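Local coordinates for alpha-1,2-mannosidase (PDB 1HCU), which probably removes terminal alpha-1,2-linked mannose residues from high-mannose N-glycans, as a calcium-dependent member of glycosyl hydrolase family 47, at residues S246-E249 with Y250-K253; K266-W269 with V270-A273; T87-V91 with A92-S96; L140-G143 with L144-A147; L413-E416 with A417-A420. All coordinates share one frame; numbering follows the deposited sequence.

Five local contacts illustrate how short-range packing serves a largely helical fold. From the N terminus, contact 3 comes first and closes a surface turn between helix 71-80 and strand 96-97, beside an N-linked glycan. Contact 4 follows at the end of helix 127-144. Contact 1 lies on the buried helix 245-257 near the calcium ion, and contact 2 on the next helix, 263-280. Contact 5, on helix 408-425, lies across the centre of the chain from contact 1. All stand in series, none nesting or crossing. Only contacts 1 and 2 touch, where Trp-269 CD1 lies 3.6 Å from Ile-252 CB, joining two consecutive helices; contacts 3 and 4 have centres about 13 Å apart.

Contact 1: S246-E249 with Y250-K253; sequences SFYE and YLIK
Glu-249 and Lys-253, one turn apart on helix 245-257, give a buried example of the i to i+4 salt bridge. Lys-253 NZ lies 2.7 Å from Glu-249 OE1 and uses the anti lone pair of that oxygen, the one directed away from OE2. Both chains are fully extended beyond CG. The glutamate CG is anti to the backbone N (chi1 -177°), which lays its chain obliquely across that of the lysine, so that OE1 reaches NZ and the methylenes of the two residues touch on the way.

Apolar packing gathers about Leu-251. Both of its methyls approach the far end of the Phe-247 ring obliquely from one side, CD1 lying 3.7 Å from CE2 and CD2 3.8 Å from CZ. The same CD2 reaches the edge of the Tyr-248 ring, near its plane, 4.3 Å from CD2 of that residue.

The backbone bonds are uneven. Tyr-250 N donates to Ser-246 O at 3.0 Å, whereas Leu-251 N is divided between two weak bonds, 3.4 Å to Phe-247 O and 3.2 Å to Tyr-248 O.

Second partners complete the polar side: Lys-253 NZ also donates to Phe-483 O, Glu-249 OE2 pairs with Thr-485 OG1, and Tyr-250 OH binds Thr-485 N. A calcium ion lies about 4 Å from the Glu-249 side chain, and Thr-485 is a calcium ligand. With one oxygen held by lysine and the other by threonine, the carboxylate is fixed in rotation, and it thereby probably helps to position the calcium-binding threonine as a second-shell residue.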
loop_
_atom_site.group_PDB
_atom_site.type_symbol
_atom_site.label_atom_id
_atom_site.label_comp_id
_atom_site.label_asym_id
_atom_site.label_seq_id
_atom_site.Cartn_x
_atom_site.Cartn_y
_atom_site.Cartn_z
ATOM N N SER A 246 -7.382 0.399 1.520
ATOM C CA SER A 246 -6.744 -0.441 2.528
ATOM C C SER A 246 -7.662 -1.081 3.576
ATOM O O SER A 246 -7.242 -2.005 4.267
ATOM C CB SER A 246 -5.575 0.314 3.195
ATOM O OG SER A 246 -5.927 1.622 3.617
ATOM N N PHE A 247 -8.906 -0.611 3.686
ATOM C CA PHE A 247 -9.858 -1.200 4.635
ATOM C C PHE A 247 -10.233 -2.624 4.205
ATOM O O PHE A 247 -10.167 -3.558 5.005
ATOM C CB PHE A 247 -11.135 -0.361 4.741
ATOM C CG PHE A 247 -12.297 -1.122 5.317
ATOM C CD1 PHE A 247 -13.318 -1.579 4.496
ATOM C CD2 PHE A 247 -12.311 -1.469 6.664
ATOM C CE1 PHE A 247 -14.342 -2.387 5.007
ATOM C CE2 PHE A 247 -13.323 -2.272 7.184
ATOM C CZ PHE A 247 -14.340 -2.735 6.354
ATOM N N TYR A 248 -10.646 -2.771 2.946
ATOM C CA TYR A 248 -11.004 -4.076 2.396
ATOM C C TYR A 248 -9.773 -4.976 2.409
ATOM O O TYR A 248 -9.872 -6.169 2.700
ATOM C CB TYR A 248 -11.512 -3.940 0.953
ATOM C CG TYR A 248 -12.852 -3.249 0.849
ATOM C CD1 TYR A 248 -13.061 -2.222 -0.071
ATOM C CD2 TYR A 248 -13.899 -3.602 1.691
ATOM C CE1 TYR A 248 -14.281 -1.563 -0.141
ATOM C CE2 TYR A 248 -15.119 -2.954 1.630
ATOM C CZ TYR A 248 -15.302 -1.934 0.716
ATOM O OH TYR A 248 -16.508 -1.275 0.676
ATOM N N GLU A 249 -8.618 -4.387 2.104
ATOM C CA GLU A 249 -7.345 -5.110 2.074
ATOM C C GLU A 249 -7.030 -5.784 3.414
ATOM O O GLU A 249 -6.718 -6.977 3.457
ATOM C CB GLU A 249 -6.197 -4.144 1.704
ATOM C CG GLU A 249 -4.794 -4.769 1.563
ATOM C CD GLU A 249 -3.687 -3.717 1.353
ATOM O OE1 GLU A 249 -2.484 -4.080 1.375
ATOM O OE2 GLU A 249 -4.021 -2.527 1.165
ATOM N N TYR A 250 -7.101 -5.024 4.503
ATOM C CA TYR A 250 -6.776 -5.569 5.819
ATOM C C TYR A 250 -7.771 -6.596 6.341
ATOM O O TYR A 250 -7.450 -7.381 7.231
ATOM C CB TYR A 250 -6.598 -4.442 6.848
ATOM C CG TYR A 250 -5.200 -3.840 6.882
ATOM C CD1 TYR A 250 -4.846 -2.891 7.851
ATOM C CD2 TYR A 250 -4.245 -4.185 5.929
ATOM C CE1 TYR A 250 -3.575 -2.296 7.859
ATOM C CE2 TYR A 250 -2.970 -3.595 5.930
ATOM C CZ TYR A 250 -2.645 -2.653 6.888
ATOM O OH TYR A 250 -1.411 -2.050 6.837
ATOM N N LEU A 251 -8.974 -6.598 5.784
ATOM C CA LEU A 251 -9.990 -7.550 6.194
ATOM C C LEU A 251 -9.508 -8.980 5.949
ATOM O O LEU A 251 -9.531 -9.821 6.854
ATOM C CB LEU A 251 -11.275 -7.296 5.416
ATOM C CG LEU A 251 -12.534 -6.808 6.141
ATOM C CD1 LEU A 251 -12.240 -5.861 7.270
ATOM C CD2 LEU A 251 -13.410 -6.147 5.100
ATOM N N ILE A 252 -9.062 -9.256 4.727
ATOM C CA ILE A 252 -8.581 -10.590 4.397
ATOM C C ILE A 252 -7.182 -10.822 4.974
ATOM O O ILE A 252 -6.822 -11.955 5.304
ATOM C CB ILE A 252 -8.554 -10.808 2.862
ATOM C CG1 ILE A 252 -8.226 -12.268 2.531
ATOM C CG2 ILE A 252 -7.542 -9.877 2.229
ATOM C CD1 ILE A 252 -9.265 -13.260 3.001
ATOM N N LYS A 253 -6.396 -9.758 5.115
ATOM C CA LYS A 253 -5.051 -9.919 5.655
ATOM C C LYS A 253 -5.050 -10.297 7.135
ATOM O O LYS A 253 -4.138 -10.979 7.603
ATOM C CB LYS A 253 -4.207 -8.666 5.402
ATOM C CG LYS A 253 -3.763 -8.556 3.944
ATOM C CD LYS A 253 -2.746 -7.448 3.720
ATOM C CE LYS A 253 -2.255 -7.440 2.276
ATOM N NZ LYS A 253 -1.234 -6.366 2.046
#

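Contact 2: K266-W269 with V270-A273; sequences KDRW and VLGA
In Trp-269 the first torsion sets CG anti to the backbone N (chi1 -174°) and the second (chi2 83°) turns the indole so that one face meets Ala-273, four residues on. The methyl CB of Ala-273 sits 3.8 Å from the centroid of the six-membered ring and 14° off its normal, a CH-pi contact over the face; its close approach is to CZ3, at 3.7 Å. Val-270 adds a looser touch, its CG2 lying 4.1 Å from Trp-269 CE3.

A second pair on this helix repeats the principle with a charged flat group. Arg-268 is bent at both chi2 and chi3, which folds its guanidinium back so that Leu-271 CD1 lies over one face, toward the rim, 3.6 Å from NH1. The methyl covers the flat of the group while NH2 forms a salt bridge with Glu-216.

Regular alpha-helical bonds carry these side chains. Val-270 N donates to Lys-266 O at 3.0 Å, Leu-271 N and Gly-272 N follow in step, and Ala-273 N reaches Trp-269 O at 2.6 Å, so the alanine is held to the tryptophan through both backbone and methyl.

Among its neighbours, helix 263-280 turns Trp-269 onto Leu-251 and Ile-252 of helix 245-257, with Tyr-328 of helix 326-344 meeting the indole edge-to-face. Ala-273 also rests on Phe-316 of helix 312-323, and Val-270 on Leu-323 of the same helix, which places the tryptophan where four helices come together.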
loop_
_atom_site.group_PDB
_atom_site.type_symbol
_atom_site.label_atom_id
_atom_site.label_comp_id
_atom_site.label_asym_id
_atom_site.label_seq_id
_atom_site.Cartn_x
_atom_site.Cartn_y
_atom_site.Cartn_z
ATOM N N LYS A 266 -12.938 -12.108 7.605
ATOM C CA LYS A 266 -12.935 -12.862 6.358
ATOM C C LYS A 266 -14.321 -12.837 5.712
ATOM O O LYS A 266 -14.441 -12.671 4.498
ATOM C CB LYS A 266 -12.528 -14.315 6.622
ATOM C CG LYS A 266 -12.753 -15.223 5.431
ATOM C CD LYS A 266 -13.120 -16.634 5.853
ATOM C CE LYS A 266 -14.411 -16.662 6.638
ATOM N NZ LYS A 266 -14.855 -18.046 6.946
ATOM N N ASP A 267 -15.365 -13.013 6.524
ATOM C CA ASP A 267 -16.734 -12.987 6.006
ATOM C C ASP A 267 -17.096 -11.616 5.440
ATOM O O ASP A 267 -17.755 -11.529 4.405
ATOM C CB ASP A 267 -17.747 -13.377 7.095
ATOM C CG ASP A 267 -17.768 -14.878 7.379
ATOM O OD1 ASP A 267 -17.138 -15.653 6.620
ATOM O OD2 ASP A 267 -18.429 -15.282 8.364
ATOM N N ARG A 268 -16.671 -10.546 6.107
ATOM C CA ARG A 268 -16.978 -9.202 5.617
ATOM C C ARG A 268 -16.265 -8.932 4.282
ATOM O O ARG A 268 -16.771 -8.186 3.435
ATOM C CB ARG A 268 -16.595 -8.141 6.662
ATOM C CG ARG A 268 -17.394 -8.236 7.964
ATOM C CD ARG A 268 -18.905 -8.133 7.726
ATOM N NE ARG A 268 -19.274 -6.891 7.058
ATOM C CZ ARG A 268 -20.520 -6.529 6.763
ATOM N NH1 ARG A 268 -21.542 -7.319 7.074
ATOM N NH2 ARG A 268 -20.742 -5.369 6.153
ATOM N N TRP A 269 -15.100 -9.550 4.104
ATOM C CA TRP A 269 -14.318 -9.412 2.876
ATOM C C TRP A 269 -15.036 -10.115 1.714
ATOM O O TRP A 269 -15.152 -9.567 0.613
ATOM C CB TRP A 269 -12.933 -10.055 3.056
ATOM C CG TRP A 269 -12.014 -9.840 1.884
ATOM C CD1 TRP A 269 -11.243 -8.745 1.647
ATOM C CD2 TRP A 269 -11.851 -10.700 0.749
ATOM N NE1 TRP A 269 -10.614 -8.857 0.432
ATOM C CE2 TRP A 269 -10.968 -10.048 -0.143
ATOM C CE3 TRP A 269 -12.367 -11.954 0.396
ATOM C CZ2 TRP A 269 -10.588 -10.605 -1.373
ATOM C CZ3 TRP A 269 -11.986 -12.511 -0.832
ATOM C CH2 TRP A 269 -11.106 -11.833 -1.699
ATOM N N VAL A 270 -15.513 -11.333 1.976
ATOM C CA VAL A 270 -16.205 -12.124 0.967
ATOM C C VAL A 270 -17.418 -11.392 0.409
ATOM O O VAL A 270 -17.675 -11.454 -0.794
ATOM C CB VAL A 270 -16.644 -13.516 1.523
ATOM C CG1 VAL A 270 -17.495 -14.254 0.492
ATOM C CG2 VAL A 270 -15.401 -14.365 1.847
ATOM N N LEU A 271 -18.156 -10.702 1.277
ATOM C CA LEU A 271 -19.326 -9.943 0.842
ATOM C C LEU A 271 -18.827 -8.827 -0.067
ATOM O O LEU A 271 -19.344 -8.612 -1.158
ATOM C CB LEU A 271 -20.047 -9.322 2.043
ATOM C CG LEU A 271 -20.998 -10.166 2.888
ATOM C CD1 LEU A 271 -21.397 -9.369 4.116
ATOM C CD2 LEU A 271 -22.232 -10.542 2.076
ATOM N N GLY A 272 -17.819 -8.105 0.414
ATOM C CA GLY A 272 -17.243 -7.033 -0.370
ATOM C C GLY A 272 -16.795 -7.574 -1.718
ATOM O O GLY A 272 -17.243 -7.095 -2.757
ATOM N N ALA A 273 -15.934 -8.590 -1.685
ATOM C CA ALA A 273 -15.399 -9.207 -2.892
ATOM C C ALA A 273 -16.468 -9.622 -3.894
ATOM O O ALA A 273 -16.385 -9.291 -5.084
ATOM C CB ALA A 273 -14.541 -10.426 -2.525
#

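Contact 3: T87-V91 with A92-S96; sequences TTTAV and ANQGS. With NAG (2-acetamido-2-deoxy-beta-D-glucopyranose), chain F.
A single water joins Thr-89 to Gln-94 where the two residues make no direct hydrogen bond. It bridges them by donating to Thr-89 OG1 at 3.0 Å and to the carbonyl oxygen Gln-94 O at 2.8 Å. The same hydroxyl is itself a donor, to Val-91 O at the short distance of 2.5 Å, so that Thr-89 OG1 both gives and receives. What makes this possible is the first torsion (chi1 56°), which places OG1 between the backbone N and the carbonyl carbon, where it reaches Val-91 O.

The bend is a type II beta turn from Val-91 to Gln-94, in the connection between helix 71-80 and strand 96-97. Asn-93 occupies its third position with a positive phi of 60°, the left-handed conformation that this turn requires and that asparagine tolerates well. Inside the turn, Gln-94 CB packs 3.3 Å from Val-91 O, and the extended glutamine chain crosses the valine at about a right angle, its CD 4.0 Å from Val-91 CB. The outer surface of the loop is largely exposed, though Asn-162 grips it twice, through its side-chain nitrogen to Thr-89 O and through a backbone bond with Asn-93.

The start of the segment borders the glycan on Asn-85, the asparagine of the sequon completed by Thr-87. Thr-87 OG1 is hydrogen-bonded to Asn-85 OD1 and lies 3.6 Å from C1 of the NAG. Thr-88 turns its methyl to the sugar, with CG2 3.3 Å from the ring oxygen O5.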
loop_
_atom_site.group_PDB
_atom_site.type_symbol
_atom_site.label_atom_id
_atom_site.label_comp_id
_atom_site.label_asym_id
_atom_site.label_seq_id
_atom_site.Cartn_x
_atom_site.Cartn_y
_atom_site.Cartn_z
ATOM N N THR A 87 8.528 10.951 20.537
ATOM C CA THR A 87 7.663 11.521 21.564
ATOM C C THR A 87 7.419 12.994 21.286
ATOM O O THR A 87 6.842 13.701 22.104
ATOM C CB THR A 87 8.260 11.396 22.979
ATOM O OG1 THR A 87 9.367 12.295 23.111
ATOM C CG2 THR A 87 8.728 9.968 23.244
ATOM N N THR A 88 7.847 13.459 20.121
ATOM C CA THR A 88 7.654 14.856 19.780
ATOM C C THR A 88 7.883 15.092 18.297
ATOM O O THR A 88 8.164 14.158 17.550
ATOM C CB THR A 88 8.631 15.747 20.590
ATOM O OG1 THR A 88 8.318 17.131 20.380
ATOM C CG2 THR A 88 10.072 15.484 20.171
ATOM N N THR A 89 7.727 16.343 17.878
ATOM C CA THR A 89 7.981 16.745 16.504
ATOM C C THR A 89 8.849 18.000 16.592
ATOM O O THR A 89 8.693 18.809 17.507
ATOM C CB THR A 89 6.676 17.072 15.712
ATOM O OG1 THR A 89 5.929 18.088 16.391
ATOM C CG2 THR A 89 5.814 15.814 15.553
ATOM N N ALA A 90 9.767 18.160 15.647
ATOM C CA ALA A 90 10.638 19.323 15.655
ATOM C C ALA A 90 9.789 20.584 15.616
ATOM O O ALA A 90 10.084 21.566 16.297
ATOM C CB ALA A 90 11.582 19.281 14.462
ATOM N N VAL A 91 8.726 20.539 14.820
ATOM C CA VAL A 91 7.811 21.665 14.668
ATOM C C VAL A 91 6.688 21.597 15.700
ATOM O O VAL A 91 6.024 20.570 15.844
ATOM C CB VAL A 91 7.174 21.662 13.266
ATOM C CG1 VAL A 91 6.273 22.885 13.092
ATOM C CG2 VAL A 91 8.267 21.612 12.207
ATOM N N ALA A 92 6.478 22.704 16.405
ATOM C CA ALA A 92 5.445 22.788 17.431
ATOM C C ALA A 92 4.047 22.809 16.835
ATOM O O ALA A 92 3.819 23.433 15.804
ATOM C CB ALA A 92 5.657 24.037 18.277
ATOM N N ASN A 93 3.117 22.126 17.492
ATOM C CA ASN A 93 1.734 22.075 17.037
ATOM C C ASN A 93 1.600 21.478 15.640
ATOM O O ASN A 93 0.662 21.793 14.913
ATOM C CB ASN A 93 1.134 23.482 17.060
ATOM C CG ASN A 93 1.156 24.100 18.453
ATOM O OD1 ASN A 93 0.553 23.571 19.388
ATOM N ND2 ASN A 93 1.853 25.223 18.595
ATOM N N GLN A 94 2.540 20.619 15.261
ATOM C CA GLN A 94 2.485 19.994 13.950
ATOM C C GLN A 94 1.591 18.755 13.957
ATOM O O GLN A 94 1.794 17.834 14.751
ATOM C CB GLN A 94 3.881 19.598 13.480
ATOM C CG GLN A 94 3.856 18.976 12.110
ATOM C CD GLN A 94 5.224 18.624 11.596
ATOM O OE1 GLN A 94 5.880 17.729 12.109
ATOM N NE2 GLN A 94 5.664 19.330 10.563
ATOM N N GLY A 95 0.615 18.727 13.058
ATOM C CA GLY A 95 -0.292 17.598 12.982
ATOM C C GLY A 95 0.372 16.320 12.502
ATOM O O GLY A 95 1.295 16.363 11.680
ATOM N N SER A 96 -0.088 15.180 13.017
ATOM C CA SER A 96 0.467 13.888 12.629
ATOM C C SER A 96 -0.628 12.949 12.157
ATOM O O SER A 96 -1.595 12.711 12.879
ATOM C CB SER A 96 1.209 13.250 13.811
ATOM O OG SER A 96 1.532 11.891 13.539
HETATM C C1 NAG F . 12.598 13.909 22.951
HETATM C C2 NAG F . 13.736 13.982 23.975
HETATM C C3 NAG F . 13.182 14.472 25.315
HETATM C C4 NAG F . 12.411 15.784 25.150
HETATM C C5 NAG F . 11.351 15.633 24.052
HETATM C C6 NAG F . 10.664 16.943 23.756
HETATM C C7 NAG F . 15.574 12.435 23.795
HETATM C C8 NAG F . 16.034 10.989 23.824
HETATM N N2 NAG F . 14.316 12.666 24.149
HETATM O O3 NAG F . 14.248 14.648 26.235
HETATM O O4 NAG F . 11.777 16.125 26.381
HETATM O O5 NAG F . 11.964 15.189 22.822
HETATM O O6 NAG F . 11.521 17.801 23.020
HETATM O O7 NAG F . 16.352 13.328 23.451
HETATM O O HOH W 1 3.046 17.639 17.278
#

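Contact 4: L140-G143 with L144-A147; sequences LANG and LKVA
Leu-144 N donates to Leu-140 O at 3.0 Å and Lys-145 N to Ala-141 O at 2.8 Å, the last alpha-type bonds across this stretch before the backbone winds more tightly. The motif is a helix ending in a 3-10 turn: helix 127-144 passes into residues 145-147, where the bonds shorten to three residues. Val-146 N makes a weak one to Gly-143 O at 3.4 Å, and Ala-147 N a firmer one to Leu-144 O at 2.9 Å. The tightening is foreshadowed at Leu-140 O, which also accepts from Gly-143 N and is thus gripped by two donors.

On the buried side the two leucines cross obliquely. Leu-140 CD2 meets the branched end of Leu-144, 3.7 Å from its CD2 and 4.0 Å from its CD1, one methyl set against a pair. Helix 98-117 packs beside both through Thr-101, while Trp-185 of helix 182-192 and Val-159 of strand 158-160 also touch Leu-144. The helix end is thereby wedged between two helices and a short strand, in the helical framework of the family 47 fold, an (alpha/alpha)7 barrel.

The polar side is carried by Asn-142, whose OD1 is bound by Tyr-197 OH, and by Lys-145, whose amine donates to Gln-196 OE1. In Lys-145 the chain leaves between the backbone N and the carbonyl carbon (chi1 73°) and then runs fully extended, a course that passes the carbonyl of Asn-142 and brings Lys-145 CG to 3.3 Å from Asn-142 O.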
loop_
_atom_site.group_PDB
_atom_site.type_symbol
_atom_site.label_atom_id
_atom_site.label_comp_id
_atom_site.label_asym_id
_atom_site.label_seq_id
_atom_site.Cartn_x
_atom_site.Cartn_y
_atom_site.Cartn_z
ATOM N N LEU A 140 6.183 5.010 19.939
ATOM C CA LEU A 140 5.378 5.720 18.946
ATOM C C LEU A 140 3.897 5.454 19.210
ATOM O O LEU A 140 3.080 6.378 19.283
ATOM C CB LEU A 140 5.709 5.226 17.534
ATOM C CG LEU A 140 5.759 6.206 16.356
ATOM C CD1 LEU A 140 5.675 5.410 15.047
ATOM C CD2 LEU A 140 4.634 7.219 16.426
ATOM N N ALA A 141 3.553 4.178 19.343
ATOM C CA ALA A 141 2.168 3.796 19.570
ATOM C C ALA A 141 1.593 4.391 20.850
ATOM O O ALA A 141 0.410 4.702 20.905
ATOM C CB ALA A 141 2.039 2.279 19.597
ATOM N N ASN A 142 2.421 4.554 21.877
ATOM C CA ASN A 142 1.921 5.118 23.123
ATOM C C ASN A 142 1.485 6.568 22.958
ATOM O O ASN A 142 0.728 7.087 23.774
ATOM C CB ASN A 142 2.963 4.988 24.242
ATOM C CG ASN A 142 3.012 3.584 24.824
ATOM O OD1 ASN A 142 1.984 2.908 24.924
ATOM N ND2 ASN A 142 4.198 3.143 25.222
ATOM N N GLY A 143 1.947 7.216 21.896
ATOM C CA GLY A 143 1.551 8.589 21.665
ATOM C C GLY A 143 0.370 8.595 20.717
ATOM O O GLY A 143 -0.603 9.338 20.886
ATOM N N LEU A 144 0.455 7.739 19.712
ATOM C CA LEU A 144 -0.589 7.626 18.713
ATOM C C LEU A 144 -1.914 7.177 19.330
ATOM O O LEU A 144 -2.984 7.586 18.883
ATOM C CB LEU A 144 -0.153 6.631 17.635
ATOM C CG LEU A 144 0.254 7.104 16.229
ATOM C CD1 LEU A 144 0.891 8.482 16.226
ATOM C CD2 LEU A 144 1.194 6.062 15.663
ATOM N N LYS A 145 -1.844 6.364 20.377
ATOM C CA LYS A 145 -3.059 5.845 20.997
ATOM C C LYS A 145 -4.071 6.885 21.471
ATOM O O LYS A 145 -5.241 6.556 21.669
ATOM C CB LYS A 145 -2.707 4.894 22.146
ATOM C CG LYS A 145 -2.164 5.548 23.390
ATOM C CD LYS A 145 -2.138 4.538 24.527
ATOM C CE LYS A 145 -1.647 5.163 25.815
ATOM N NZ LYS A 145 -1.684 4.188 26.950
ATOM N N VAL A 146 -3.639 8.134 21.641
ATOM C CA VAL A 146 -4.553 9.198 22.081
ATOM C C VAL A 146 -5.653 9.390 21.029
ATOM O O VAL A 146 -6.714 9.952 21.305
ATOM C CB VAL A 146 -3.796 10.555 22.322
ATOM C CG1 VAL A 146 -3.443 11.234 20.993
ATOM C CG2 VAL A 146 -4.635 11.470 23.197
ATOM N N ALA A 147 -5.386 8.898 19.824
ATOM C CA ALA A 147 -6.321 8.977 18.711
ATOM C C ALA A 147 -7.629 8.241 19.014
ATOM O O ALA A 147 -8.693 8.607 18.504
ATOM C CB ALA A 147 -5.679 8.382 17.462
#

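Contact 5: L413-E416 with A417-A420; sequences LAWE and ALSA
Trp-415 and Ser-419 form an i to i+4 contact within helix 408-425, on a partly buried side of the helical fold, and show how a serine can fold back onto its own helix against an aromatic ring. Ser-419 OG donates to the carbonyl oxygen Trp-415 O at 2.8 Å, while Ser-419 N reaches the same oxygen at 2.9 Å. The two donors come from opposite faces of the carbonyl plane, with the hydroxyl 36° out of it. Because OG stands beside the backbone N (chi1 -60°), it points back down the helix toward this carbonyl.

That direction also sets the hydroxyl against one face of the indole. Trp-415 CG is anti to the backbone N (chi1 -180°), and Ser-419 OG meets the centre of that face, 3.7 Å from CE2. The benzo side meets Leu-418, whose CD2 comes to 3.4 Å from Trp-415 CZ3.

Around the pair, Arg-15 makes a cation-pi contact with the indole, and Leu-418 packs on Val-19 of helix 13-33 and Ala-461 of helix 451-465. With its proton directed to the carbonyl, the hydroxyl probably meets the ring with its oxygen rather than its hydrogen; the bond from OG to Trp-415 O probably helps to hold the serine side chain in this rotamer, while the same oxygen keeps its helical bond from Ser-419 N.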
loop_
_atom_site.group_PDB
_atom_site.type_symbol
_atom_site.label_atom_id
_atom_site.label_comp_id
_atom_site.label_asym_id
_atom_site.label_seq_id
_atom_site.Cartn_x
_atom_site.Cartn_y
_atom_site.Cartn_z
ATOM N N LEU A 413 6.027 -8.948 -17.608
ATOM C CA LEU A 413 5.216 -7.742 -17.518
ATOM C C LEU A 413 5.797 -6.809 -16.461
ATOM O O LEU A 413 5.947 -5.612 -16.699
ATOM C CB LEU A 413 3.767 -8.094 -17.175
ATOM C CG LEU A 413 3.070 -8.971 -18.218
ATOM C CD1 LEU A 413 1.658 -9.274 -17.751
ATOM C CD2 LEU A 413 3.063 -8.267 -19.576
ATOM N N ALA A 414 6.134 -7.363 -15.299
ATOM C CA ALA A 414 6.711 -6.574 -14.212
ATOM C C ALA A 414 8.010 -5.921 -14.673
ATOM O O ALA A 414 8.272 -4.749 -14.378
ATOM C CB ALA A 414 6.978 -7.460 -13.001
ATOM N N TRP A 415 8.813 -6.694 -15.402
ATOM C CA TRP A 415 10.091 -6.223 -15.922
ATOM C C TRP A 415 9.842 -5.063 -16.876
ATOM O O TRP A 415 10.562 -4.063 -16.856
ATOM C CB TRP A 415 10.816 -7.360 -16.652
ATOM C CG TRP A 415 12.143 -6.967 -17.215
ATOM C CD1 TRP A 415 12.545 -7.071 -18.516
ATOM C CD2 TRP A 415 13.247 -6.397 -16.499
ATOM N NE1 TRP A 415 13.829 -6.603 -18.655
ATOM C CE2 TRP A 415 14.283 -6.183 -17.433
ATOM C CE3 TRP A 415 13.461 -6.047 -15.158
ATOM C CZ2 TRP A 415 15.518 -5.635 -17.070
ATOM C CZ3 TRP A 415 14.691 -5.503 -14.795
ATOM C CH2 TRP A 415 15.702 -5.301 -15.750
ATOM N N GLU A 416 8.821 -5.195 -17.715
ATOM C CA GLU A 416 8.490 -4.124 -18.643
ATOM C C GLU A 416 8.072 -2.906 -17.830
ATOM O O GLU A 416 8.363 -1.771 -18.215
ATOM C CB GLU A 416 7.354 -4.547 -19.579
ATOM C CG GLU A 416 7.759 -5.560 -20.638
ATOM C CD GLU A 416 6.560 -6.172 -21.350
ATOM O OE1 GLU A 416 5.589 -5.430 -21.626
ATOM O OE2 GLU A 416 6.593 -7.391 -21.637
ATOM N N ALA A 417 7.404 -3.149 -16.700
ATOM C CA ALA A 417 6.953 -2.070 -15.823
ATOM C C ALA A 417 8.141 -1.373 -15.145
ATOM O O ALA A 417 8.243 -0.144 -15.200
ATOM C CB ALA A 417 5.974 -2.607 -14.769
ATOM N N LEU A 418 9.038 -2.143 -14.521
ATOM C CA LEU A 418 10.206 -1.544 -13.871
ATOM C C LEU A 418 11.029 -0.770 -14.905
ATOM O O LEU A 418 11.399 0.376 -14.665
ATOM C CB LEU A 418 11.109 -2.603 -13.201
ATOM C CG LEU A 418 12.408 -1.995 -12.610
ATOM C CD1 LEU A 418 12.223 -1.654 -11.138
ATOM C CD2 LEU A 418 13.572 -2.946 -12.776
ATOM N N SER A 419 11.298 -1.388 -16.056
ATOM C CA SER A 419 12.081 -0.735 -17.112
ATOM C C SER A 419 11.493 0.601 -17.561
ATOM O O SER A 419 12.218 1.593 -17.698
ATOM C CB SER A 419 12.217 -1.650 -18.336
ATOM O OG SER A 419 12.856 -2.862 -17.996
ATOM N N ALA A 420 10.186 0.627 -17.808
ATOM C CA ALA A 420 9.535 1.864 -18.227
ATOM C C ALA A 420 9.693 2.914 -17.132
ATOM O O ALA A 420 9.995 4.079 -17.407
ATOM C CB ALA A 420 8.059 1.621 -18.517
#